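Local coordinates for protein dITP/XTP pyrophosphatase (Staphylococcus aureus, PDB 4BNQ) that probably hydrolyses non-canonical purine nucleoside triphosphates such as XTP, dITP and ITP to monophosphates and diphosphate, clearing them from the nucleotide pool with magnesium as cofactor, at residues Ile6-Asn10 against Gln11-Asn15; Asn48-Leu51 against Lys52-Ala56; Ile98-Leu101 against Leu102-Gly106. One frame throughout, in Å; residues are numbered along the deposited sequence.

Contact 1 of 3, residues Ile6-Asn10 against Gln11-Asn15; sequences IASNN and QGKIN. With PO4 (phosphate ion), chain C.
Asn10 folds its side chain back over the first turn of the helix that Gln11 begins. Its OD1 accepts from Lys13 N at 3.0 Å, with an N-H...O angle of 159°. The donor stands above the amide plane rather than on a lone pair. Gly12 N also approaches OD1, at 2.8 Å, but that bond is bent and weak. Asn10 is therefore the N-cap. The group gets there because CG lies anti to the backbone N (chi1 -174°). The backbone O of Asn10 accepts from Ile14 N and starts the helical pattern.

The Lys13 chain crosses the Asn10 amide at about a right angle, with Lys13 CG 3.7 Å from Asn10 CG. Beyond CG it runs extended past Ser8, where Lys13 CD passes 3.6 Å from Ser8 OG. The ammonium NZ then meets O1 of a phosphate ion at 2.8 Å. Ser8 OG donates to the same O1, at a modelled distance so short that its exact length is doubtful. Asn9 N binds phosphate O4 at 2.9 Å. Ser8 OG also accepts from Asn10 N at 3.2 Å, an ST turn, which probably keeps the hydroxyl beside the anion. The Ile14 CD1 methyl packs against the loop, 3.4 Å from Ser8 O.

Further out, Asp67 forms a salt bridge with Lys13 NZ, and Asn9 ND2 bonds to Phe36 O. Phe149, also a predicted substrate residue, touches both Asn10 and Lys13. The phosphate probably came from the crystallisation liquor. It sits where a strand-loop-helix turn forms part of the predicted substrate site of the HAM1 family, consistent with a pocket for nucleotide phosphates.

Contact 2 of 3, residues Asn48-Leu51 against Lys52-Ala56; sequences NAIL and KSEAA. With PO4 (phosphate ion), chain C.
Residues Asn48 to Ala56 form unbroken alpha helix, with Ser53 N bonding to Ala49 O at 3.0 Å, Glu54 N to Ile50 O at 3.0 Å, and Ala55 N to Leu51 O.

Lys52 reaches back along the preceding turn. Its CE passes 3.4 Å from Asn48 O. The chain bends at chi3 (-70°), and NZ reaches O3 of a phosphate ion. The modelled separation is very short, so its exact length is doubtful. Asp68, a predicted magnesium ligand and proton acceptor, forms a salt bridge with the same NZ, and Asp67 O accepts from it. With these partners the ammonium group lies in the predicted active site of this HAM1 family enzyme, where helix 45-60 packs against strand 64-73. Ser8, Asn9 and Lys13 bind the same phosphate.

Another side of the helix carries Ile50 and Glu54, which lie side by side and point the same way. The Ile50 CG2 methyl touches the carboxylate carbon, Glu54 CD, at 3.6 Å. The Glu54 chain is extended beyond CG, and its OE2 is hydrogen-bonded to Thr128 OG1 of strand 126-139. Ile50 packs on Thr128 and Val130 of that strand.

Ser53 OG sits between its own backbone N and carbonyl carbon (chi1 61°). This turns it back toward the helix, 3.3 Å from Ala49 O. Its stronger partner is Ser122 OG, on strand 112-123.

Contact 3 of 3, residues Ile98-Leu101 against Leu102-Gly106; sequences IEKL and LNKLG
Leu102 N donates to Ile98 O at 2.8 Å, the shortest hydrogen bond across this part of helix 94-104. It is nearly straight, with an N-H...O angle of 169°. The Leu102 side chain lies against the same carbonyl, its CG 3.4 Å from Ile98 O. The next two bonds are similar. Asn103 N bonds to Glu99 O, and Lys104 N bonds to Lys100 O at 2.9 Å.

The pattern then weakens. Leu105 N still approaches Leu101 O, but the bond is long and bent, at 132°. The same N-H also lies 3.0 Å from Leu102 O, a hydrogen bond spanning three residues instead of four. Leu105 is the first residue to leave helical angles, so the helix ends here.

Two apolar pairs run along the helix, each four residues apart. Ile98 and Leu102 lie side by side and point the same way, with the Ile98 CG2 methyl 3.8 Å from Leu102 CD1. Leu101 and Leu105 are arranged likewise, and their CD1 methyls meet at 3.6 Å. With chi1 at -178°, CG swings away from the Leu101 backbone N and carries CD1 toward Leu105. This pair is buried. Leu71 and Val73 of strand 64-73 touch Leu101, and Val73 also touches Leu105. Ile98 packs on Ile154.

A different side is polar. Lys100 runs fully extended to Tyr87, where its NZ bonds to the backbone O and makes a cation-pi contact with the ring. The Asn103 amide lies against the Glu99 carbonyl, with Asn103 CG 3.3 Å from Glu99 O. Lys104 bends at chi2 and chi3, and its NZ stays 6.7 Å from Lys100 NZ. The chemistry is thus amphipathic: Leu101 and Leu105 face strand 64-73, while the two ammonium groups, probably charged, go to different partners, Tyr87 for Lys100 and, in a long, weak pairing, Glu79 for Lys104.

In the fold
Contact 1 comes first, where the chain leaves strand 3-6 and turns into helix 11-20. Contact 2 follows on helix 45-60, and contact 3 on the last turns of helix 94-104. Each is local, and the three stand in series, with none nested or crossing. Contacts 1 and 2 touch: Ala7 CB packs 3.6 Å from Ala56 CB, and both contacts reach the same phosphate ion. Between them they bring the first loop and helix 45-60 to strand 64-73. Contact 3 lies apart, its centre about 25 Å from that of contact 1 and 30 Å from that of contact 2. It packs on residues farther along strand 64-73.

Contact 1 of 3, residues Ile6-Asn10 against Gln11-Asn15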
# COMPACT_ATOMS: atom_id res chain seq x y z
N ILE A 6 -4.12 -21.66 -1.35
CA ILE A 6 -4.48 -20.60 -2.29
C ILE A 6 -5.28 -21.14 -3.48
O ILE A 6 -4.78 -21.95 -4.27
CB ILE A 6 -3.24 -19.88 -2.78
CG1 ILE A 6 -2.42 -19.39 -1.56
CG2 ILE A 6 -3.64 -18.72 -3.68
CD1 ILE A 6 -1.10 -18.83 -1.92
N ALA A 7 -6.51 -20.67 -3.61
CA ALA A 7 -7.42 -21.18 -4.63
C ALA A 7 -7.17 -20.47 -5.96
O ALA A 7 -8.03 -19.75 -6.48
CB ALA A 7 -8.84 -21.02 -4.20
N SER A 8 -5.97 -20.66 -6.49
CA SER A 8 -5.63 -20.09 -7.78
C SER A 8 -4.93 -21.14 -8.60
O SER A 8 -4.07 -21.88 -8.06
CB SER A 8 -4.71 -18.89 -7.60
OG SER A 8 -4.38 -18.37 -8.87
N ASN A 9 -5.29 -21.20 -9.89
CA ASN A 9 -4.70 -22.12 -10.86
C ASN A 9 -3.48 -21.49 -11.51
O ASN A 9 -2.82 -22.12 -12.34
CB ASN A 9 -5.68 -22.46 -11.99
CG ASN A 9 -6.79 -23.40 -11.54
OD1 ASN A 9 -6.58 -24.26 -10.67
ND2 ASN A 9 -7.97 -23.24 -12.11
N ASN A 10 -3.20 -20.24 -11.17
CA ASN A 10 -2.14 -19.51 -11.84
C ASN A 10 -0.82 -19.76 -11.12
O ASN A 10 -0.63 -19.33 -9.98
CB ASN A 10 -2.49 -18.02 -11.90
CG ASN A 10 -1.49 -17.21 -12.71
OD1 ASN A 10 -0.28 -17.32 -12.53
ND2 ASN A 10 -2.01 -16.36 -13.59
N GLN A 11 0.09 -20.46 -11.78
CA GLN A 11 1.35 -20.85 -11.16
C GLN A 11 2.25 -19.65 -10.88
O GLN A 11 3.06 -19.70 -9.95
CB GLN A 11 2.08 -21.91 -12.01
CG GLN A 11 1.29 -23.21 -12.15
CD GLN A 11 1.14 -23.95 -10.83
OE1 GLN A 11 1.95 -23.77 -9.90
NE2 GLN A 11 0.11 -24.78 -10.72
N GLY A 12 2.10 -18.59 -11.68
CA GLY A 12 2.81 -17.35 -11.45
C GLY A 12 2.40 -16.72 -10.14
O GLY A 12 3.25 -16.32 -9.34
N LYS A 13 1.08 -16.64 -9.90
CA LYS A 13 0.56 -16.15 -8.63
C LYS A 13 1.08 -16.96 -7.44
O LYS A 13 1.51 -16.39 -6.44
CB LYS A 13 -0.97 -16.15 -8.62
CG LYS A 13 -1.62 -15.18 -9.58
CD LYS A 13 -3.09 -15.05 -9.25
CE LYS A 13 -3.86 -14.30 -10.35
NZ LYS A 13 -5.33 -14.42 -10.13
N ILE A 14 1.02 -18.29 -7.55
CA ILE A 14 1.51 -19.15 -6.48
C ILE A 14 2.98 -18.85 -6.17
O ILE A 14 3.36 -18.74 -5.01
CB ILE A 14 1.31 -20.66 -6.77
CG1 ILE A 14 -0.06 -21.12 -6.29
CG2 ILE A 14 2.28 -21.50 -5.98
CD1 ILE A 14 -1.17 -20.55 -6.97
N ASN A 15 3.80 -18.69 -7.20
CA ASN A 15 5.19 -18.30 -7.02
C ASN A 15 5.33 -17.00 -6.24
O ASN A 15 6.14 -16.92 -5.32
CB ASN A 15 5.90 -18.20 -8.36
CG ASN A 15 5.92 -19.52 -9.11
OD1 ASN A 15 5.94 -20.60 -8.49
ND2 ASN A 15 5.90 -19.46 -10.45
P PO4 C . -6.82 -17.59 -11.14
O1 PO4 C . -6.25 -17.06 -9.82
O2 PO4 C . -6.01 -17.07 -12.29
O3 PO4 C . -8.25 -17.10 -11.28
O4 PO4 C . -6.81 -19.10 -11.14

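Contact 2 of 3, residues Asn48-Leu51 against Lys52-Ala56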
# COMPACT_ATOMS: atom_id res chain seq x y z
N ASN A 48 -15.05 -11.88 -8.45
CA ASN A 48 -14.37 -13.06 -8.97
C ASN A 48 -13.54 -13.77 -7.89
O ASN A 48 -13.54 -15.00 -7.82
CB ASN A 48 -13.53 -12.71 -10.19
CG ASN A 48 -14.37 -12.52 -11.42
OD1 ASN A 48 -15.44 -13.12 -11.54
ND2 ASN A 48 -13.90 -11.69 -12.35
N ALA A 49 -12.86 -13.00 -7.05
CA ALA A 49 -12.08 -13.57 -5.95
C ALA A 49 -12.96 -14.30 -4.92
O ALA A 49 -12.63 -15.40 -4.49
CB ALA A 49 -11.26 -12.48 -5.26
N ILE A 50 -14.07 -13.69 -4.54
CA ILE A 50 -15.02 -14.30 -3.63
C ILE A 50 -15.55 -15.64 -4.17
O ILE A 50 -15.67 -16.62 -3.43
CB ILE A 50 -16.21 -13.36 -3.35
CG1 ILE A 50 -15.75 -12.16 -2.52
CG2 ILE A 50 -17.34 -14.11 -2.65
CD1 ILE A 50 -16.86 -11.15 -2.21
N LEU A 51 -15.86 -15.68 -5.46
CA LEU A 51 -16.38 -16.91 -6.04
C LEU A 51 -15.32 -18.01 -5.91
O LEU A 51 -15.63 -19.15 -5.58
CB LEU A 51 -16.79 -16.69 -7.51
CG LEU A 51 -18.04 -15.85 -7.82
CD1 LEU A 51 -18.06 -15.43 -9.29
CD2 LEU A 51 -19.31 -16.62 -7.49
N LYS A 52 -14.06 -17.67 -6.15
CA LYS A 52 -13.03 -18.71 -6.08
C LYS A 52 -12.77 -19.18 -4.65
O LYS A 52 -12.72 -20.38 -4.41
CB LYS A 52 -11.75 -18.28 -6.81
CG LYS A 52 -11.92 -18.25 -8.36
CD LYS A 52 -10.68 -17.71 -9.10
CE LYS A 52 -10.49 -16.22 -8.86
NZ LYS A 52 -9.52 -15.62 -9.81
N SER A 53 -12.63 -18.25 -3.71
CA SER A 53 -12.30 -18.64 -2.33
C SER A 53 -13.45 -19.41 -1.68
O SER A 53 -13.21 -20.43 -1.02
CB SER A 53 -11.93 -17.43 -1.47
OG SER A 53 -13.01 -16.54 -1.40
N GLU A 54 -14.68 -18.94 -1.87
CA GLU A 54 -15.83 -19.63 -1.30
C GLU A 54 -16.00 -21.03 -1.87
O GLU A 54 -16.31 -21.98 -1.14
CB GLU A 54 -17.10 -18.78 -1.44
CG GLU A 54 -17.05 -17.60 -0.49
CD GLU A 54 -18.32 -16.78 -0.44
OE1 GLU A 54 -19.22 -16.98 -1.29
OE2 GLU A 54 -18.40 -15.89 0.45
N ALA A 55 -15.74 -21.18 -3.17
CA ALA A 55 -15.89 -22.49 -3.79
C ALA A 55 -14.87 -23.50 -3.25
O ALA A 55 -15.22 -24.65 -2.96
CB ALA A 55 -15.81 -22.39 -5.32
N ALA A 56 -13.61 -23.08 -3.10
CA ALA A 56 -12.58 -23.97 -2.58
C ALA A 56 -12.88 -24.31 -1.13
O ALA A 56 -12.73 -25.46 -0.70
CB ALA A 56 -11.22 -23.33 -2.68
P PO4 C . -6.82 -17.59 -11.14
O1 PO4 C . -6.25 -17.06 -9.82
O2 PO4 C . -6.01 -17.07 -12.29
O3 PO4 C . -8.25 -17.10 -11.28
O4 PO4 C . -6.81 -19.10 -11.14

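Contact 3 of 3, residues Ile98-Leu101 against Leu102-Gly106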
# COMPACT_ATOMS: atom_id res chain seq x y z
N ILE A 98 -0.57 -9.45 -24.30
CA ILE A 98 0.38 -8.34 -24.35
C ILE A 98 0.35 -7.69 -25.72
O ILE A 98 0.31 -6.46 -25.83
CB ILE A 98 1.83 -8.80 -24.01
CG1 ILE A 98 1.93 -9.19 -22.54
CG2 ILE A 98 2.83 -7.72 -24.38
CD1 ILE A 98 3.27 -9.88 -22.16
N GLU A 99 0.37 -8.51 -26.77
CA GLU A 99 0.39 -7.99 -28.14
C GLU A 99 -0.85 -7.17 -28.44
O GLU A 99 -0.75 -6.08 -29.00
CB GLU A 99 0.57 -9.12 -29.17
CG GLU A 99 1.93 -9.80 -29.08
CD GLU A 99 3.10 -8.82 -29.11
OE1 GLU A 99 2.99 -7.77 -29.79
OE2 GLU A 99 4.13 -9.08 -28.46
N LYS A 100 -2.00 -7.68 -28.03
CA LYS A 100 -3.24 -6.92 -28.18
C LYS A 100 -3.18 -5.57 -27.47
O LYS A 100 -3.41 -4.53 -28.08
CB LYS A 100 -4.44 -7.70 -27.67
CG LYS A 100 -5.73 -6.94 -27.88
CD LYS A 100 -6.93 -7.77 -27.42
CE LYS A 100 -8.22 -6.99 -27.54
NZ LYS A 100 -9.36 -7.84 -27.13
N LEU A 101 -2.86 -5.59 -26.18
CA LEU A 101 -2.75 -4.35 -25.42
C LEU A 101 -1.76 -3.38 -26.07
O LEU A 101 -2.07 -2.21 -26.22
CB LEU A 101 -2.34 -4.64 -23.99
CG LEU A 101 -2.26 -3.38 -23.12
CD1 LEU A 101 -3.54 -2.59 -23.21
CD2 LEU A 101 -2.04 -3.80 -21.69
N LEU A 102 -0.59 -3.87 -26.47
CA LEU A 102 0.37 -2.99 -27.14
C LEU A 102 -0.20 -2.38 -28.44
O LEU A 102 -0.08 -1.17 -28.65
CB LEU A 102 1.70 -3.71 -27.39
CG LEU A 102 2.53 -3.92 -26.13
CD1 LEU A 102 3.80 -4.70 -26.44
CD2 LEU A 102 2.86 -2.57 -25.53
N ASN A 103 -0.81 -3.22 -29.28
CA ASN A 103 -1.39 -2.75 -30.54
C ASN A 103 -2.41 -1.66 -30.31
O ASN A 103 -2.40 -0.63 -30.99
CB ASN A 103 -2.06 -3.89 -31.31
CG ASN A 103 -1.06 -4.81 -31.98
OD1 ASN A 103 0.10 -4.44 -32.17
ND2 ASN A 103 -1.50 -6.02 -32.35
N LYS A 104 -3.29 -1.88 -29.33
CA LYS A 104 -4.31 -0.90 -28.99
C LYS A 104 -3.75 0.43 -28.47
O LYS A 104 -4.43 1.44 -28.55
CB LYS A 104 -5.32 -1.49 -28.02
CG LYS A 104 -6.20 -2.56 -28.63
CD LYS A 104 -7.58 -2.58 -27.98
CE LYS A 104 -8.09 -1.16 -27.73
NZ LYS A 104 -9.54 -1.11 -27.35
N LEU A 105 -2.52 0.42 -27.96
CA LEU A 105 -1.89 1.66 -27.51
C LEU A 105 -0.83 2.21 -28.50
O LEU A 105 0.00 3.05 -28.13
CB LEU A 105 -1.29 1.47 -26.11
CG LEU A 105 -2.30 1.46 -24.95
CD1 LEU A 105 -1.83 0.51 -23.87
CD2 LEU A 105 -2.55 2.86 -24.36
N GLY A 106 -0.91 1.77 -29.75
CA GLY A 106 0.10 2.05 -30.77
C GLY A 106 0.85 3.38 -30.75
O GLY A 106 2.09 3.40 -30.81